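Local atomic coordinates of tungstate ABC transporter, periplasmic tungstate-binding protein (Geobacter sulfurreducens, PDB entry 3LR1), a protein that probably binds tungstate in the periplasm and delivers it to the membrane part of an ABC uptake transporter. Residues 199-204 against 219-224. Residues are numbered along the deposited sequence; the frame is centred on the assembly and turned at random.
Sequences YGIMAV and KLIDYV
Ile201 on the strand and Ile221 on the helix lie alongside each other, their side chains sliding past in opposite directions. Their branch methyls meet, Ile201 CG2 standing 3.9 Å from Ile221 CG2. The stems also touch, with Ile201 CG1 4.0 Å from Ile221 CG1. Ile201 CG1 is anti to the backbone N (chi1 -166°), and with the chain extended beyond it CD1 is held out toward Leu220 and Val224, one helical turn apart. CD1 comes within 4.2 Å of Val224 CG2 and, more loosely, 4.4 Å of Leu220 CD2. Leu220 leans in only with its end.

Ile221 reaches back the other way. Its CG1 is anti to the carbonyl carbon (chi1 -67°), and the chain runs on extended to the strand backbone. CD1 rests against the peptide link between Met202 and Ala203, 3.5 Å from Ala203 N and 3.7 Å from Met202 C. The same methyl touches Ala203 CB at 4.0 Å. An alanine in place of Ile221 would probably open a gap over this peptide and leave Ile201 without its main partner on the helix.

The contacts between side chains are all apolar, and the residues that touch are buried. The two segments run nearly antiparallel, at 160°, with axes 8.8 Å apart at closest approach.

The contact packs helix 214-224 on one face of the mixed sheet in this periplasmic binding protein fold. The side chain of Met202, a selenomethionine, starts out away from the helix. Strand 197-204 is hydrogen-bonded through its backbone to strands 57-60 and 78-90, antiparallel to both, and Val81 of the latter touches both Ile201 and Val224. Phe28 of helix 20-32 packs on Leu220, while Ile233 of helix 227-235 packs on Val224.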
loop_
_atom_site.group_PDB
_atom_site.type_symbol
_atom_site.label_atom_id
_atom_site.label_comp_id
_atom_site.label_asym_id
_atom_site.label_seq_id
_atom_site.Cartn_x
_atom_site.Cartn_y
_atom_site.Cartn_z
ATOM N N TYR A 199 -5.108 2.111 -5.741
ATOM C CA TYR A 199 -4.383 0.894 -5.945
ATOM C C TYR A 199 -4.634 0.573 -7.357
ATOM O O TYR A 199 -5.692 0.918 -7.866
ATOM C CB TYR A 199 -4.850 -0.271 -5.071
ATOM C CG TYR A 199 -4.366 -0.132 -3.665
ATOM C CD1 TYR A 199 -3.393 -0.989 -3.138
ATOM C CD2 TYR A 199 -4.856 0.868 -2.865
ATOM C CE1 TYR A 199 -2.948 -0.834 -1.838
ATOM C CE2 TYR A 199 -4.427 1.023 -1.577
ATOM C CZ TYR A 199 -3.479 0.163 -1.066
ATOM O OH TYR A 199 -3.051 0.324 0.198
ATOM N N GLY A 200 -3.691 -0.101 -7.986
ATOM C CA GLY A 200 -3.928 -0.745 -9.268
ATOM C C GLY A 200 -3.965 -2.277 -9.199
ATOM O O GLY A 200 -3.149 -2.898 -8.535
ATOM N N ILE A 201 -4.955 -2.864 -9.855
ATOM C CA ILE A 201 -5.102 -4.294 -9.995
ATOM C C ILE A 201 -4.994 -4.584 -11.497
ATOM O O ILE A 201 -5.616 -3.888 -12.300
ATOM C CB ILE A 201 -6.408 -4.847 -9.317
ATOM C CG1 ILE A 201 -6.295 -6.372 -9.209
ATOM C CG2 ILE A 201 -7.714 -4.388 -10.043
ATOM C CD1 ILE A 201 -7.352 -7.027 -8.270
HETATM N N MSE A 202 -4.153 -5.560 -11.867
HETATM C CA MSE A 202 -3.768 -5.789 -13.283
HETATM C C MSE A 202 -3.625 -7.276 -13.492
HETATM O O MSE A 202 -3.187 -7.983 -12.587
HETATM C CB MSE A 202 -2.427 -5.125 -13.621
HETATM C CG MSE A 202 -2.343 -3.695 -13.335
HETATM SE SE MSE A 202 -0.528 -3.063 -13.438
HETATM C CE MSE A 202 0.415 -3.698 -11.879
ATOM N N ALA A 203 -4.007 -7.737 -14.672
ATOM C CA ALA A 203 -3.840 -9.113 -15.099
ATOM C C ALA A 203 -2.507 -9.221 -15.830
ATOM O O ALA A 203 -2.133 -8.313 -16.631
ATOM C CB ALA A 203 -5.017 -9.542 -15.977
ATOM N N VAL A 204 -1.780 -10.315 -15.542
ATOM C CA VAL A 204 -0.535 -10.661 -16.206
ATOM C C VAL A 204 -0.919 -11.102 -17.629
ATOM O O VAL A 204 -1.881 -11.885 -17.829
ATOM C CB VAL A 204 0.222 -11.761 -15.475
ATOM C CG1 VAL A 204 1.447 -12.203 -16.283
ATOM C CG2 VAL A 204 0.675 -11.228 -14.098
ATOM N N LYS A 219 -11.912 -12.199 -14.045
ATOM C CA LYS A 219 -13.065 -12.300 -13.146
ATOM C C LYS A 219 -12.816 -11.656 -11.831
ATOM O O LYS A 219 -13.699 -10.978 -11.292
ATOM C CB LYS A 219 -13.507 -13.705 -12.985
ATOM C CG LYS A 219 -14.277 -14.223 -14.191
ATOM C CD LYS A 219 -14.351 -15.748 -14.140
ATOM C CE LYS A 219 -15.298 -16.285 -15.173
ATOM N NZ LYS A 219 -15.024 -17.760 -15.358
ATOM N N LEU A 220 -11.589 -11.837 -11.320
ATOM C CA LEU A 220 -11.203 -11.205 -10.089
ATOM C C LEU A 220 -11.260 -9.695 -10.194
ATOM O O LEU A 220 -11.824 -9.020 -9.294
ATOM C CB LEU A 220 -9.856 -11.690 -9.581
ATOM C CG LEU A 220 -9.441 -11.059 -8.247
ATOM C CD1 LEU A 220 -10.381 -11.499 -7.044
ATOM C CD2 LEU A 220 -7.962 -11.387 -7.915
ATOM N N ILE A 221 -10.701 -9.144 -11.275
ATOM C CA ILE A 221 -10.685 -7.713 -11.418
ATOM C C ILE A 221 -12.128 -7.158 -11.526
ATOM O O ILE A 221 -12.453 -6.142 -10.924
ATOM C CB ILE A 221 -9.843 -7.267 -12.653
ATOM C CG1 ILE A 221 -8.355 -7.620 -12.391
ATOM C CG2 ILE A 221 -10.073 -5.756 -12.875
ATOM C CD1 ILE A 221 -7.358 -7.360 -13.595
ATOM N N ASP A 222 -12.969 -7.828 -12.274
ATOM C CA ASP A 222 -14.400 -7.451 -12.412
ATOM C C ASP A 222 -15.100 -7.457 -11.053
ATOM O O ASP A 222 -15.921 -6.596 -10.742
ATOM C CB ASP A 222 -15.125 -8.407 -13.390
ATOM C CG ASP A 222 -14.711 -8.193 -14.896
ATOM O OD1 ASP A 222 -14.101 -7.156 -15.244
ATOM O OD2 ASP A 222 -15.018 -9.070 -15.750
ATOM N N TYR A 223 -14.715 -8.443 -10.248
ATOM C CA TYR A 223 -15.289 -8.626 -8.926
ATOM C C TYR A 223 -14.912 -7.515 -7.989
ATOM O O TYR A 223 -15.781 -6.923 -7.355
ATOM C CB TYR A 223 -14.983 -10.024 -8.341
ATOM C CG TYR A 223 -15.253 -10.065 -6.837
ATOM C CD1 TYR A 223 -16.540 -10.188 -6.314
ATOM C CD2 TYR A 223 -14.211 -9.978 -5.960
ATOM C CE1 TYR A 223 -16.749 -10.226 -4.911
ATOM C CE2 TYR A 223 -14.416 -9.990 -4.584
ATOM C CZ TYR A 223 -15.663 -10.104 -4.085
ATOM O OH TYR A 223 -15.803 -10.065 -2.760
ATOM N N VAL A 224 -13.623 -7.276 -7.864
ATOM C CA VAL A 224 -13.066 -6.268 -6.996
ATOM C C VAL A 224 -13.593 -4.890 -7.369
ATOM O O VAL A 224 -13.878 -4.133 -6.530
ATOM C CB VAL A 224 -11.516 -6.363 -7.002
ATOM C CG1 VAL A 224 -10.927 -5.247 -6.309
ATOM C CG2 VAL A 224 -11.035 -7.740 -6.379
#